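Local coordinates for protein K5 lyase (Enterobacteria phage k1-5, PDB 2X3H) that probably cleaves the K5 capsular polysaccharide of its bacterial host by beta-elimination, as a trimeric tail-spike lyase of the phage, at residues 168-179 against 196-207. Sequence-based numbering, arbitrary orientation.
Sequences VTVSDVNFSNVK and GLMIKGIRGSYS
Two successive rungs of a right-handed parallel beta-helix meet where V168, V170, V173, F175 and V178 line up with L197, I199, I202, G204 and Y206. The strands climb in parallel about 4.7 Å apart, M198 N donating to V168 O (3.0 Å) and the ladder running on to S207 N and V178 O. Both chains turn a corner together, at D172 and G201, each with positive phi; D172 N still donates to K200 O there, and the next bond, from V173 N to G201 O, is weak. With the corners stacked, the 196-207 coil bends where the 168-179 coil does, as in a parallel beta-helix.

The inward side chains pack against one another. I202 sends CD1 to V170 CG1 (4.0 Å), while its CG2, anti to the backbone N, lies in the plane of the F175 ring at its edge, against CE1 (3.8 Å). V173 CG1 lies over one face of that same ring. Farther on, after a beta bulge that shifts the register by one, V178 CG1 meets Y206 CD2 at 3.8 Å, the two side chains crossing at about a right angle; the Y206 hydroxyl bonds to G180 O.

The outward face is mostly polar, T169, S171, K200, N174 and R203 sharing it with M198. N174 and R203 run side by side, and R203 NH1 donates to N174 OD1 (2.9 Å, 159° at the hydrogen); OD1 lies in the guanidinium plane, at its edge, although the amide and guanidinium planes are 45° apart. R203 NE and NH2 bond to G196 O and T169 OG1 of a neighbouring subunit, and K200 NZ forms a salt bridge with D172 of the other neighbouring subunit.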
loop_
_atom_site.group_PDB
_atom_site.type_symbol
_atom_site.label_atom_id
_atom_site.label_comp_id
_atom_site.label_asym_id
_atom_site.label_seq_id
_atom_site.Cartn_x
_atom_site.Cartn_y
_atom_site.Cartn_z
ATOM N N VAL A 168 -7.668 11.566 24.578
ATOM C CA VAL A 168 -9.109 11.346 24.597
ATOM C C VAL A 168 -9.458 10.333 23.519
ATOM O O VAL A 168 -8.986 10.427 22.385
ATOM C CB VAL A 168 -9.892 12.665 24.372
ATOM C CG1 VAL A 168 -11.396 12.418 24.331
ATOM C CG2 VAL A 168 -9.532 13.685 25.452
ATOM N N THR A 169 -10.277 9.353 23.880
ATOM C CA THR A 169 -10.743 8.376 22.897
ATOM C C THR A 169 -12.222 8.572 22.642
ATOM O O THR A 169 -13.027 8.586 23.576
ATOM C CB THR A 169 -10.453 6.951 23.382
ATOM O OG1 THR A 169 -9.036 6.761 23.395
ATOM C CG2 THR A 169 -11.091 5.910 22.484
ATOM N N VAL A 170 -12.579 8.750 21.374
ATOM C CA VAL A 170 -13.980 8.858 20.982
ATOM C C VAL A 170 -14.253 7.639 20.121
ATOM O O VAL A 170 -13.651 7.489 19.059
ATOM C CB VAL A 170 -14.260 10.139 20.165
ATOM C CG1 VAL A 170 -15.735 10.202 19.743
ATOM C CG2 VAL A 170 -13.878 11.388 20.962
ATOM N N SER A 171 -15.145 6.761 20.563
ATOM C CA SER A 171 -15.310 5.503 19.851
ATOM C C SER A 171 -16.750 5.054 19.747
ATOM O O SER A 171 -17.527 5.131 20.716
ATOM C CB SER A 171 -14.455 4.394 20.469
ATOM O OG SER A 171 -14.790 4.171 21.813
ATOM N N ASP A 172 -17.097 4.572 18.558
ATOM C CA ASP A 172 -18.432 4.061 18.303
ATOM C C ASP A 172 -19.501 5.085 18.650
ATOM O O ASP A 172 -20.445 4.798 19.404
ATOM C CB ASP A 172 -18.620 2.757 19.061
ATOM C CG ASP A 172 -17.756 1.663 18.495
ATOM O OD1 ASP A 172 -17.757 1.487 17.259
ATOM O OD2 ASP A 172 -17.050 0.992 19.275
ATOM N N VAL A 173 -19.339 6.271 18.069
ATOM C CA VAL A 173 -20.308 7.350 18.187
ATOM C C VAL A 173 -21.016 7.606 16.870
ATOM O O VAL A 173 -20.383 7.695 15.815
ATOM C CB VAL A 173 -19.652 8.657 18.686
ATOM C CG1 VAL A 173 -20.696 9.781 18.791
ATOM C CG2 VAL A 173 -18.998 8.429 20.039
ATOM N N ASN A 174 -22.343 7.711 16.938
ATOM C CA ASN A 174 -23.164 8.050 15.772
ATOM C C ASN A 174 -23.695 9.470 15.857
ATOM O O ASN A 174 -24.340 9.836 16.840
ATOM C CB ASN A 174 -24.337 7.079 15.652
ATOM C CG ASN A 174 -23.886 5.637 15.545
ATOM O OD1 ASN A 174 -23.006 5.309 14.747
ATOM N ND2 ASN A 174 -24.488 4.759 16.350
ATOM N N PHE A 175 -23.439 10.255 14.817
ATOM C CA PHE A 175 -23.903 11.637 14.761
ATOM C C PHE A 175 -25.072 11.717 13.798
ATOM O O PHE A 175 -24.944 11.348 12.626
ATOM C CB PHE A 175 -22.770 12.563 14.308
ATOM C CG PHE A 175 -21.651 12.676 15.316
ATOM C CD1 PHE A 175 -20.501 11.895 15.186
ATOM C CD2 PHE A 175 -21.755 13.534 16.401
ATOM C CE1 PHE A 175 -19.464 11.976 16.115
ATOM C CE2 PHE A 175 -20.725 13.630 17.344
ATOM C CZ PHE A 175 -19.574 12.846 17.208
ATOM N N SER A 176 -26.214 12.197 14.286
ATOM C CA SER A 176 -27.438 12.167 13.486
ATOM C C SER A 176 -28.052 13.553 13.301
ATOM O O SER A 176 -27.800 14.466 14.104
ATOM C CB SER A 176 -28.463 11.236 14.132
ATOM O OG SER A 176 -28.754 11.652 15.451
ATOM N N ASN A 177 -28.846 13.691 12.231
ATOM C CA ASN A 177 -29.559 14.917 11.897
ATOM C C ASN A 177 -28.617 16.114 11.781
ATOM O O ASN A 177 -28.924 17.220 12.211
ATOM C CB ASN A 177 -30.664 15.188 12.923
ATOM C CG ASN A 177 -31.812 15.978 12.337
ATOM O OD1 ASN A 177 -32.143 15.826 11.154
ATOM N ND2 ASN A 177 -32.436 16.824 13.158
ATOM N N VAL A 178 -27.451 15.875 11.201
ATOM C CA VAL A 178 -26.423 16.916 11.108
ATOM C C VAL A 178 -26.780 17.883 9.984
ATOM O O VAL A 178 -27.139 17.446 8.881
ATOM C CB VAL A 178 -25.042 16.289 10.822
ATOM C CG1 VAL A 178 -23.922 17.302 11.033
ATOM C CG2 VAL A 178 -24.835 15.076 11.703
ATOM N N LYS A 179 -26.693 19.184 10.270
ATOM C CA LYS A 179 -27.077 20.244 9.323
ATOM C C LYS A 179 -26.221 21.504 9.459
ATOM O O LYS A 179 -25.434 21.646 10.411
ATOM C CB LYS A 179 -28.548 20.651 9.537
ATOM C CG LYS A 179 -29.567 19.566 9.271
ATOM C CD LYS A 179 -30.990 20.062 9.575
ATOM C CE LYS A 179 -31.981 18.903 9.495
ATOM N NZ LYS A 179 -33.405 19.301 9.774
ATOM N N GLY A 196 -2.505 12.772 20.946
ATOM C CA GLY A 196 -2.796 11.416 21.386
ATOM C C GLY A 196 -4.265 11.006 21.319
ATOM O O GLY A 196 -4.698 10.075 22.016
ATOM N N LEU A 197 -5.032 11.684 20.482
ATOM C CA LEU A 197 -6.455 11.354 20.360
ATOM C C LEU A 197 -6.625 10.031 19.638
ATOM O O LEU A 197 -5.822 9.682 18.768
ATOM C CB LEU A 197 -7.203 12.429 19.569
ATOM C CG LEU A 197 -7.009 13.883 20.036
ATOM C CD1 LEU A 197 -7.857 14.854 19.225
ATOM C CD2 LEU A 197 -7.310 14.033 21.510
ATOM N N MET A 198 -7.668 9.296 19.992
ATOM C CA MET A 198 -8.065 8.135 19.208
ATOM C C MET A 198 -9.527 8.314 18.875
ATOM O O MET A 198 -10.372 8.320 19.762
ATOM C CB MET A 198 -7.864 6.839 19.987
ATOM C CG MET A 198 -6.399 6.443 20.184
ATOM S SD MET A 198 -6.271 4.965 21.221
ATOM C CE MET A 198 -4.518 4.614 21.171
ATOM N N ILE A 199 -9.811 8.490 17.592
ATOM C CA ILE A 199 -11.168 8.717 17.130
ATOM C C ILE A 199 -11.493 7.573 16.187
ATOM O O ILE A 199 -10.899 7.469 15.108
ATOM C CB ILE A 199 -11.258 10.062 16.385
ATOM C CG1 ILE A 199 -11.052 11.235 17.359
ATOM C CG2 ILE A 199 -12.572 10.192 15.613
ATOM C CD1 ILE A 199 -10.759 12.558 16.661
ATOM N N LYS A 200 -12.401 6.694 16.600
ATOM C CA LYS A 200 -12.608 5.462 15.848
ATOM C C LYS A 200 -14.056 5.016 15.841
ATOM O O LYS A 200 -14.758 5.129 16.849
ATOM C CB LYS A 200 -11.718 4.350 16.386
ATOM C CG LYS A 200 -11.806 4.132 17.887
ATOM C CD LYS A 200 -10.561 3.396 18.382
ATOM C CE LYS A 200 -10.609 3.157 19.866
ATOM N NZ LYS A 200 -9.735 1.997 20.227
ATOM N N GLY A 201 -14.502 4.503 14.701
ATOM C CA GLY A 201 -15.865 3.998 14.613
ATOM C C GLY A 201 -16.864 5.127 14.691
ATOM O O GLY A 201 -17.699 5.163 15.596
ATOM N N ILE A 202 -16.773 6.054 13.747
ATOM C CA ILE A 202 -17.650 7.212 13.749
ATOM C C ILE A 202 -18.579 7.159 12.560
ATOM O O ILE A 202 -18.123 6.934 11.441
ATOM C CB ILE A 202 -16.836 8.501 13.617
ATOM C CG1 ILE A 202 -15.792 8.599 14.731
ATOM C CG2 ILE A 202 -17.733 9.717 13.567
ATOM C CD1 ILE A 202 -16.353 8.541 16.159
ATOM N N ARG A 203 -19.873 7.361 12.806
ATOM C CA ARG A 203 -20.851 7.560 11.721
ATOM C C ARG A 203 -21.383 8.983 11.748
ATOM O O ARG A 203 -21.600 9.539 12.822
ATOM C CB ARG A 203 -22.039 6.608 11.856
ATOM C CG ARG A 203 -21.700 5.130 11.660
ATOM C CD ARG A 203 -22.975 4.290 11.478
ATOM N NE ARG A 203 -22.731 2.848 11.419
ATOM C CZ ARG A 203 -22.609 2.062 12.486
ATOM N NH1 ARG A 203 -22.671 2.585 13.714
ATOM N NH2 ARG A 203 -22.406 0.746 12.339
ATOM N N GLY A 204 -21.589 9.564 10.569
ATOM C CA GLY A 204 -22.185 10.900 10.448
ATOM C C GLY A 204 -23.149 10.907 9.282
ATOM O O GLY A 204 -22.828 10.380 8.214
ATOM N N SER A 205 -24.335 11.482 9.486
ATOM C CA SER A 205 -25.325 11.609 8.424
ATOM C C SER A 205 -25.786 13.062 8.288
ATOM O O SER A 205 -26.494 13.578 9.157
ATOM C CB SER A 205 -26.524 10.709 8.709
ATOM O OG SER A 205 -27.467 10.782 7.649
ATOM N N TYR A 206 -25.365 13.703 7.210
ATOM C CA TYR A 206 -25.650 15.113 6.977
ATOM C C TYR A 206 -26.850 15.252 6.040
ATOM O O TYR A 206 -27.088 14.386 5.199
ATOM C CB TYR A 206 -24.414 15.775 6.360
ATOM C CG TYR A 206 -24.455 17.285 6.253
ATOM C CD1 TYR A 206 -24.856 17.905 5.071
ATOM C CD2 TYR A 206 -24.053 18.092 7.316
ATOM C CE1 TYR A 206 -24.889 19.286 4.950
ATOM C CE2 TYR A 206 -24.081 19.470 7.213
ATOM C CZ TYR A 206 -24.493 20.065 6.020
ATOM O OH TYR A 206 -24.515 21.445 5.901
ATOM N N SER A 207 -27.614 16.335 6.199
ATOM C CA SER A 207 -28.641 16.674 5.205
ATOM C C SER A 207 -28.618 18.166 4.884
ATOM O O SER A 207 -28.132 18.975 5.681
ATOM C CB SER A 207 -30.042 16.204 5.627
ATOM O OG SER A 207 -30.547 16.981 6.699
HETATM O O HOH W 1 -20.382 4.400 15.229
HETATM O O HOH W 2 -24.063 1.361 16.149
HETATM O O HOH W 3 -29.557 15.804 8.757
#